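Pumilio domain-containing protein C56F2.08c (Schizosaccharomyces pombe, PDB 6NX5) probably binds AU-rich regions in the 3'-untranslated regions of mRNAs, and is represented here by its N-terminal RNA recognition motif (RRM) domain. Local coordinates at residues A[5-10]-A[34-39]; A[18-23]-A[40-45]; A[44-49]-A[53-58]. One frame throughout, in Å; residues are numbered along the deposited sequence.

This RRM domain is a worked example of a sheet with two differently used faces. Strand 42-46 is common ground. Contact 1 reaches across it, from strand 4-9 to the end of strand 30-35 and the loop beyond, on the face that meets a second subunit; contacts 2 and 3 start from the strand itself and share Val44 and Ser45 in their ranges. Contact 2 is core, wholly buried and purely aliphatic, and presses helix 17-24 on the sheet. Contact 3, toward helix 49-59, runs from a buried tyrosine to an exposed leucine and adds a backbone hydrogen bond. Contact 1, partly buried, combines sulfur, aromatic rings and a bridging water.

Contact 1 of 3, residues A[5-10]-A[34-39]; sequences MLYVSN and WMLSPD
Met5 and Tyr7 touch Trp34 and Leu36 although their strands are not neighbours: strand 42-46 runs between them, and the side chains meet over its width. The Met5 chain bends at chi2 (-79°), which brings its methyl CE within 3.8 Å of Trp34 CH2. Its SD lies 5.0 Å from the centroid of the six-membered ring of Trp34, in an oblique Met-aromatic contact. Further along, the CD1 methyl of Leu36 abuts the edge of the Tyr7 ring, close to the ring plane, 3.5 Å from Tyr7 CE1. The same ring ends at a water that bridges Tyr7 OH (2.5 Å from the water O) and Asp39 OD2 (2.8 Å from it), the water donating to the carboxylate. Ser41 OG hydrogen-bonds Asp39 OD2 and, weakly, Tyr7 OH. Tyr7 occupies the aromatic position of the RNP2-like sequence LYVSNL, where RRMs commonly stack a base; in this assembly it stacks on Tyr7 of the second subunit. Trp34 and Met35 pair with a strand of that subunit, carrying the sheet across the interface. With a third strand between them, the segments are joined by apolar and sulfur-aromatic contacts, and their polar ends communicate through intermediaries, the water and Ser41.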
loop_
_atom_site.group_PDB
_atom_site.type_symbol
_atom_site.label_atom_id
_atom_site.label_comp_id
_atom_site.label_asym_id
_atom_site.label_seq_id
_atom_site.Cartn_x
_atom_site.Cartn_y
_atom_site.Cartn_z
ATOM N N MET A 5 3.222 1.726 -7.424
ATOM C CA MET A 5 2.137 1.592 -6.460
ATOM C C MET A 5 1.718 2.959 -5.947
ATOM O O MET A 5 2.573 3.779 -5.581
ATOM C CB MET A 5 2.548 0.728 -5.269
ATOM C CG MET A 5 2.906 -0.697 -5.643
ATOM S SD MET A 5 1.376 -1.622 -5.875
ATOM C CE MET A 5 1.897 -3.297 -5.606
ATOM N N LEU A 6 0.409 3.178 -5.915
ATOM C CA LEU A 6 -0.199 4.356 -5.295
ATOM C C LEU A 6 -0.983 3.911 -4.079
ATOM O O LEU A 6 -1.784 2.968 -4.166
ATOM C CB LEU A 6 -1.138 5.077 -6.261
ATOM C CG LEU A 6 -0.547 5.576 -7.580
ATOM C CD1 LEU A 6 -1.637 6.171 -8.442
ATOM C CD2 LEU A 6 0.554 6.600 -7.375
ATOM N N TYR A 7 -0.754 4.587 -2.959
ATOM C CA TYR A 7 -1.540 4.411 -1.747
ATOM C C TYR A 7 -2.590 5.513 -1.714
ATOM O O TYR A 7 -2.248 6.697 -1.696
ATOM C CB TYR A 7 -0.643 4.450 -0.507
ATOM C CG TYR A 7 -1.424 4.470 0.790
ATOM C CD1 TYR A 7 -2.190 3.383 1.183
ATOM C CD2 TYR A 7 -1.415 5.595 1.586
ATOM C CE1 TYR A 7 -2.911 3.415 2.365
ATOM C CE2 TYR A 7 -2.133 5.642 2.756
ATOM C CZ TYR A 7 -2.875 4.553 3.135
ATOM O OH TYR A 7 -3.576 4.614 4.314
ATOM N N VAL A 8 -3.857 5.119 -1.737
ATOM C CA VAL A 8 -4.972 6.053 -1.842
ATOM C C VAL A 8 -5.718 6.055 -0.516
ATOM O O VAL A 8 -6.132 4.997 -0.030
ATOM C CB VAL A 8 -5.901 5.675 -3.011
ATOM C CG1 VAL A 8 -6.988 6.741 -3.216
ATOM C CG2 VAL A 8 -5.094 5.473 -4.291
ATOM N N SER A 9 -5.913 7.242 0.061
ATOM C CA SER A 9 -6.574 7.343 1.351
ATOM C C SER A 9 -7.627 8.444 1.313
ATOM O O SER A 9 -7.690 9.264 0.389
ATOM C CB SER A 9 -5.564 7.573 2.493
ATOM O OG SER A 9 -4.735 8.697 2.272
ATOM N N ASN A 10 -8.478 8.420 2.333
ATOM C CA ASN A 10 -9.644 9.307 2.439
ATOM C C ASN A 10 -10.624 9.076 1.296
ATOM O O ASN A 10 -11.135 10.018 0.690
ATOM C CB ASN A 10 -9.253 10.784 2.513
ATOM C CG ASN A 10 -10.371 11.631 3.098
ATOM O OD1 ASN A 10 -11.242 11.099 3.780
ATOM N ND2 ASN A 10 -10.355 12.935 2.830
ATOM N N TRP A 34 -6.030 -3.241 -4.733
ATOM C CA TRP A 34 -6.296 -3.894 -3.457
ATOM C C TRP A 34 -7.041 -2.927 -2.546
ATOM O O TRP A 34 -6.710 -1.741 -2.484
ATOM C CB TRP A 34 -5.011 -4.323 -2.753
ATOM C CG TRP A 34 -4.174 -5.301 -3.499
ATOM C CD1 TRP A 34 -4.129 -6.642 -3.299
ATOM C CD2 TRP A 34 -3.237 -5.012 -4.536
ATOM N NE1 TRP A 34 -3.225 -7.220 -4.160
ATOM C CE2 TRP A 34 -2.666 -6.237 -4.934
ATOM C CE3 TRP A 34 -2.826 -3.840 -5.174
ATOM C CZ2 TRP A 34 -1.703 -6.323 -5.932
ATOM C CZ3 TRP A 34 -1.855 -3.927 -6.167
ATOM C CH2 TRP A 34 -1.312 -5.162 -6.537
ATOM N N MET A 35 -8.042 -3.427 -1.828
ATOM C CA MET A 35 -8.785 -2.610 -0.882
ATOM C C MET A 35 -8.272 -2.869 0.528
ATOM O O MET A 35 -8.012 -4.015 0.898
ATOM C CB MET A 35 -10.283 -2.917 -0.951
ATOM C CG MET A 35 -10.872 -2.714 -2.335
ATOM S SD MET A 35 -10.712 -1.021 -2.924
ATOM C CE MET A 35 -11.794 -0.172 -1.763
ATOM N N LEU A 36 -8.115 -1.800 1.305
ATOM C CA LEU A 36 -7.679 -1.895 2.697
ATOM C C LEU A 36 -8.859 -1.792 3.647
ATOM O O LEU A 36 -8.761 -1.173 4.707
ATOM C CB LEU A 36 -6.643 -0.825 3.012
ATOM C CG LEU A 36 -5.303 -0.999 2.292
ATOM C CD1 LEU A 36 -4.406 0.221 2.460
ATOM C CD2 LEU A 36 -4.582 -2.243 2.778
ATOM N N SER A 37 -9.985 -2.389 3.264
ATOM C CA SER A 37 -11.151 -2.436 4.129
ATOM C C SER A 37 -10.794 -3.126 5.445
ATOM O O SER A 37 -9.989 -4.062 5.468
ATOM C CB SER A 37 -12.291 -3.174 3.431
ATOM O OG SER A 37 -12.349 -2.840 2.056
ATOM N N PRO A 38 -11.399 -2.703 6.563
ATOM C CA PRO A 38 -12.504 -1.744 6.623
ATOM C C PRO A 38 -12.081 -0.278 6.578
ATOM O O PRO A 38 -12.943 0.597 6.717
ATOM C CB PRO A 38 -13.148 -2.071 7.966
ATOM C CG PRO A 38 -11.984 -2.441 8.816
ATOM C CD PRO A 38 -11.049 -3.208 7.904
ATOM N N ASP A 39 -10.794 -0.005 6.384
ATOM C CA ASP A 39 -10.370 1.380 6.241
ATOM C C ASP A 39 -10.771 1.917 4.867
ATOM O O ASP A 39 -10.943 1.174 3.896
ATOM C CB ASP A 39 -8.862 1.515 6.439
ATOM C CG ASP A 39 -8.436 2.950 6.674
ATOM O OD1 ASP A 39 -9.199 3.688 7.338
ATOM O OD2 ASP A 39 -7.349 3.342 6.194
HETATM O O HOH W 1 -4.656 2.775 5.582
#

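Contact 2 of 3, residues A[18-23]-A[40-45]; sequences SAIHAL and NSAIVS
Ile20 sends its CB from helix 17-24 toward strand 42-46, where Ala42 and Val44 receive it. At CB the side chain divides, and each branch has its own partner. The short branch, CG2, goes to the CG2 methyl of Val44, at 3.7 Å, methyl against methyl; the two side chains cross obliquely. The longer branch leaves through CG1, which is anti to the carbonyl carbon (chi1 -69°) and serves as a spacer, lying farther from the strand's side chains than the methyl it carries. Because chi2 continues nearly extended at 168°, CD1 is carried out to Ala42, where it rests 3.6 Å from CB. One isoleucine thus spans two residues on the same face of the strand. This is the βαββαβ plan of the RRM, in which both helices pack on one side of a four-stranded antiparallel sheet and leave the other side for partners: between Ala42 and Val44, Ile43 points away from the helix and packs on Ile43 of the second subunit. Ala42, with only a methyl, lets the isoleucine tip come close to the sheet. Met35 of strand 30-35 touches both Ile20 and Ala42, while Val44 also leans on Val8 of strand 4-9. Around the isoleucine, Leu11 and Thr15 add contacts from the loop before the helix.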
loop_
_atom_site.group_PDB
_atom_site.type_symbol
_atom_site.label_atom_id
_atom_site.label_comp_id
_atom_site.label_asym_id
_atom_site.label_seq_id
_atom_site.Cartn_x
_atom_site.Cartn_y
_atom_site.Cartn_z
ATOM N N SER A 18 -14.441 -1.455 -7.777
ATOM C CA SER A 18 -14.866 -1.141 -9.137
ATOM C C SER A 18 -14.911 0.365 -9.364
ATOM O O SER A 18 -14.538 0.845 -10.439
ATOM C CB SER A 18 -16.230 -1.774 -9.422
ATOM O OG SER A 18 -17.202 -1.271 -8.532
ATOM N N ALA A 19 -15.347 1.132 -8.363
ATOM C CA ALA A 19 -15.334 2.583 -8.503
ATOM C C ALA A 19 -13.908 3.106 -8.637
ATOM O O ALA A 19 -13.637 4.016 -9.430
ATOM C CB ALA A 19 -16.045 3.235 -7.313
ATOM N N ILE A 20 -12.979 2.519 -7.888
ATOM C CA ILE A 20 -11.597 2.983 -7.930
ATOM C C ILE A 20 -10.982 2.721 -9.300
ATOM O O ILE A 20 -10.253 3.565 -9.834
ATOM C CB ILE A 20 -10.805 2.327 -6.787
ATOM C CG1 ILE A 20 -11.320 2.899 -5.463
ATOM C CG2 ILE A 20 -9.301 2.565 -6.950
ATOM C CD1 ILE A 20 -10.860 2.164 -4.261
ATOM N N HIS A 21 -11.258 1.556 -9.896
ATOM C CA HIS A 21 -10.751 1.292 -11.243
ATOM C C HIS A 21 -11.267 2.324 -12.231
ATOM O O HIS A 21 -10.505 2.855 -13.048
ATOM C CB HIS A 21 -11.127 -0.119 -11.704
ATOM C CG HIS A 21 -10.560 -0.481 -13.041
ATOM N ND1 HIS A 21 -10.992 0.107 -14.210
ATOM C CD2 HIS A 21 -9.579 -1.346 -13.394
ATOM C CE1 HIS A 21 -10.328 -0.408 -15.229
ATOM N NE2 HIS A 21 -9.463 -1.289 -14.761
ATOM N N ALA A 22 -12.568 2.608 -12.181
ATOM C CA ALA A 22 -13.137 3.617 -13.063
ATOM C C ALA A 22 -12.395 4.942 -12.947
ATOM O O ALA A 22 -12.052 5.564 -13.959
ATOM C CB ALA A 22 -14.624 3.800 -12.746
ATOM N N LEU A 23 -12.104 5.370 -11.720
ATOM C CA LEU A 23 -11.456 6.660 -11.515
ATOM C C LEU A 23 -10.009 6.644 -11.994
ATOM O O LEU A 23 -9.554 7.588 -12.649
ATOM C CB LEU A 23 -11.523 7.040 -10.039
ATOM C CG LEU A 23 -10.746 8.269 -9.577
ATOM C CD1 LEU A 23 -11.472 9.539 -9.986
ATOM C CD2 LEU A 23 -10.551 8.216 -8.071
ATOM N N ASN A 40 -10.931 3.232 4.797
ATOM C CA ASN A 40 -11.297 3.888 3.550
ATOM C C ASN A 40 -10.059 4.166 2.702
ATOM O O ASN A 40 -9.826 5.293 2.262
ATOM C CB ASN A 40 -12.081 5.172 3.837
ATOM C CG ASN A 40 -11.297 6.187 4.666
ATOM O OD1 ASN A 40 -10.455 5.826 5.484
ATOM N ND2 ASN A 40 -11.585 7.479 4.456
ATOM N N SER A 41 -9.248 3.129 2.463
ATOM C CA SER A 41 -8.022 3.272 1.683
ATOM C C SER A 41 -7.881 2.125 0.687
ATOM O O SER A 41 -8.555 1.094 0.778
ATOM C CB SER A 41 -6.780 3.333 2.590
ATOM O OG SER A 41 -6.885 4.388 3.527
ATOM N N ALA A 42 -6.986 2.315 -0.283
ATOM C CA ALA A 42 -6.761 1.310 -1.311
ATOM C C ALA A 42 -5.355 1.472 -1.876
ATOM O O ALA A 42 -4.663 2.462 -1.624
ATOM C CB ALA A 42 -7.806 1.405 -2.433
ATOM N N ILE A 43 -4.931 0.453 -2.622
ATOM C CA ILE A 43 -3.655 0.449 -3.328
ATOM C C ILE A 43 -3.947 0.216 -4.796
ATOM O O ILE A 43 -4.717 -0.690 -5.146
ATOM C CB ILE A 43 -2.693 -0.633 -2.804
ATOM C CG1 ILE A 43 -2.342 -0.344 -1.352
ATOM C CG2 ILE A 43 -1.430 -0.659 -3.672
ATOM C CD1 ILE A 43 -1.699 -1.518 -0.657
ATOM N N VAL A 44 -3.345 1.043 -5.655
ATOM C CA VAL A 44 -3.570 0.997 -7.092
ATOM C C VAL A 44 -2.216 0.866 -7.761
ATOM O O VAL A 44 -1.288 1.616 -7.431
ATOM C CB VAL A 44 -4.277 2.260 -7.610
ATOM C CG1 VAL A 44 -4.471 2.170 -9.115
ATOM C CG2 VAL A 44 -5.594 2.494 -6.888
ATOM N N SER A 45 -2.089 -0.076 -8.690
ATOM C CA SER A 45 -0.832 -0.287 -9.391
ATOM C C SER A 45 -0.961 0.036 -10.871
ATOM O O SER A 45 -1.984 -0.255 -11.503
ATOM C CB SER A 45 -0.327 -1.727 -9.226
ATOM O OG SER A 45 -1.131 -2.639 -9.944
#

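Contact 3 of 3, residues A[44-49]-A[53-58]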
loop_
_atom_site.group_PDB
_atom_site.type_symbol
_atom_site.label_atom_id
_atom_site.label_comp_id
_atom_site.label_asym_id
_atom_site.label_seq_id
_atom_site.Cartn_x
_atom_site.Cartn_y
_atom_site.Cartn_z
ATOM N N VAL A 44 -3.345 1.043 -5.655
ATOM C CA VAL A 44 -3.570 0.997 -7.092
ATOM C C VAL A 44 -2.216 0.866 -7.761
ATOM O O VAL A 44 -1.288 1.616 -7.431
ATOM C CB VAL A 44 -4.277 2.260 -7.610
ATOM C CG1 VAL A 44 -4.471 2.170 -9.115
ATOM C CG2 VAL A 44 -5.594 2.494 -6.888
ATOM N N SER A 45 -2.089 -0.076 -8.690
ATOM C CA SER A 45 -0.832 -0.287 -9.391
ATOM C C SER A 45 -0.961 0.036 -10.871
ATOM O O SER A 45 -1.984 -0.255 -11.503
ATOM C CB SER A 45 -0.327 -1.727 -9.226
ATOM O OG SER A 45 -1.131 -2.639 -9.944
ATOM N N TYR A 46 0.094 0.648 -11.404
ATOM C CA TYR A 46 0.331 0.829 -12.829
ATOM C C TYR A 46 1.675 0.215 -13.178
ATOM O O TYR A 46 2.648 0.362 -12.425
ATOM C CB TYR A 46 0.398 2.295 -13.225
ATOM C CG TYR A 46 -0.838 3.119 -13.051
ATOM C CD1 TYR A 46 -0.996 3.919 -11.929
ATOM C CD2 TYR A 46 -1.813 3.186 -14.051
ATOM C CE1 TYR A 46 -2.110 4.734 -11.774
ATOM C CE2 TYR A 46 -2.942 4.007 -13.898
ATOM C CZ TYR A 46 -3.081 4.772 -12.769
ATOM O OH TYR A 46 -4.183 5.580 -12.608
ATOM N N GLU A 47 1.772 -0.401 -14.354
ATOM C CA GLU A 47 3.085 -0.856 -14.795
ATOM C C GLU A 47 4.006 0.326 -15.091
ATOM O O GLU A 47 5.197 0.279 -14.766
ATOM C CB GLU A 47 2.957 -1.767 -16.020
ATOM C CG GLU A 47 4.225 -2.530 -16.366
ATOM C CD GLU A 47 4.448 -3.757 -15.494
ATOM O OE1 GLU A 47 4.826 -4.815 -16.042
ATOM O OE2 GLU A 47 4.250 -3.665 -14.263
ATOM N N SER A 48 3.473 1.415 -15.659
ATOM C CA SER A 48 4.285 2.569 -16.062
ATOM C C SER A 48 4.367 3.624 -14.974
ATOM O O SER A 48 3.333 4.109 -14.491
ATOM C CB SER A 48 3.748 3.235 -17.336
ATOM O OG SER A 48 3.485 2.275 -18.344
ATOM N N LEU A 49 5.608 3.993 -14.622
ATOM C CA LEU A 49 5.840 5.076 -13.674
ATOM C C LEU A 49 5.194 6.372 -14.127
ATOM O O LEU A 49 4.583 7.077 -13.316
ATOM C CB LEU A 49 7.342 5.275 -13.474
ATOM C CG LEU A 49 7.732 6.499 -12.657
ATOM C CD1 LEU A 49 7.224 6.394 -11.238
ATOM C CD2 LEU A 49 9.253 6.602 -12.683
ATOM N N ILE A 53 2.670 8.763 -11.911
ATOM C CA ILE A 53 2.946 10.163 -11.570
ATOM C C ILE A 53 1.798 11.056 -12.024
ATOM O O ILE A 53 1.334 11.930 -11.282
ATOM C CB ILE A 53 4.272 10.622 -12.206
ATOM C CG1 ILE A 53 5.459 9.903 -11.567
ATOM C CG2 ILE A 53 4.443 12.158 -12.078
ATOM C CD1 ILE A 53 6.760 10.125 -12.367
ATOM N N VAL A 54 1.332 10.861 -13.255
ATOM C CA VAL A 54 0.257 11.705 -13.772
ATOM C C VAL A 54 -1.012 11.527 -12.949
ATOM O O VAL A 54 -1.697 12.506 -12.630
ATOM C CB VAL A 54 0.019 11.401 -15.260
ATOM C CG1 VAL A 54 -1.326 11.998 -15.737
ATOM C CG2 VAL A 54 1.176 11.975 -16.074
ATOM N N ALA A 55 -1.343 10.280 -12.595
ATOM C CA ALA A 55 -2.517 10.017 -11.762
ATOM C C ALA A 55 -2.389 10.677 -10.397
ATOM O O ALA A 55 -3.337 11.308 -9.901
ATOM C CB ALA A 55 -2.724 8.504 -11.608
ATOM N N ARG A 56 -1.224 10.537 -9.764
ATOM C CA ARG A 56 -0.998 11.147 -8.460
ATOM C C ARG A 56 -1.165 12.662 -8.532
ATOM O O ARG A 56 -1.825 13.268 -7.682
ATOM C CB ARG A 56 0.402 10.761 -7.959
ATOM C CG ARG A 56 0.671 11.067 -6.481
ATOM C CD ARG A 56 1.110 12.507 -6.224
ATOM N NE ARG A 56 2.020 12.997 -7.258
ATOM C CZ ARG A 56 3.324 12.754 -7.286
ATOM N NH1 ARG A 56 3.896 12.048 -6.329
ATOM N NH2 ARG A 56 4.060 13.226 -8.274
ATOM N N ASP A 57 -0.558 13.292 -9.539
ATOM C CA ASP A 57 -0.684 14.738 -9.700
ATOM C C ASP A 57 -2.125 15.146 -9.948
ATOM O O ASP A 57 -2.570 16.210 -9.488
ATOM C CB ASP A 57 0.166 15.210 -10.877
ATOM C CG ASP A 57 1.637 15.215 -10.573
ATOM O OD1 ASP A 57 2.416 15.477 -11.509
ATOM O OD2 ASP A 57 2.014 14.949 -9.414
ATOM N N ALA A 58 -2.863 14.343 -10.715
ATOM C CA ALA A 58 -4.230 14.732 -11.050
ATOM C C ALA A 58 -5.189 14.566 -9.875
ATOM O O ALA A 58 -6.177 15.303 -9.781
ATOM C CB ALA A 58 -4.725 13.927 -12.240
#
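The Tyr46 ring meets the Ala55 methyl obliquely, at its hydroxyl end: Ala55 CB lies 3.4 Å from Tyr46 OH and 3.8 Å from Tyr46 CE1. The hydroxyl has its polar partner elsewhere, in a hydrogen bond with Phe24 O at the end of helix 17-24, so the ring spans from its strand to both helices. The other flat group, the Arg56 guanidinium, takes the carboxylate of Asp57 at its edge and in its plane. In this salt bridge it grips side-on with NE and NH2, both 2.9 Å from Asp57 OD2; NE arrives on the anti side of that oxygen and NH2 on the syn side, from one face of the carboxylate and about 30° out of its plane.

Where the chain turns into helix 49-59, Ile53 N donates to Leu49 O at 2.9 Å, an ordinary bond of the helix's first turn. One turn apart, Leu49 CG stands anti to its backbone N (chi1 172°) and Ile53 CG1 anti to its carbonyl carbon (chi1 -68°), which lays the side chains obliquely together, Leu49 CG 3.8 Å from Ile53 CD1. Ile53 CG1 also passes 3.4 Å from Leu49 O, flanking the bonded carbonyl.

Ile53 and Arg56 both touch Leu75, setting this helix over strand 72-75. Replacing Ile53 by alanine is likely to cost Leu49 the CD1 methyl it rests on and to open a gap beside Leu75. Tyr27, in the loop after helix 17-24, packs on Tyr46, Val54, Ala55 and Ala58, filling in between strand 42-46 and helix 49-59.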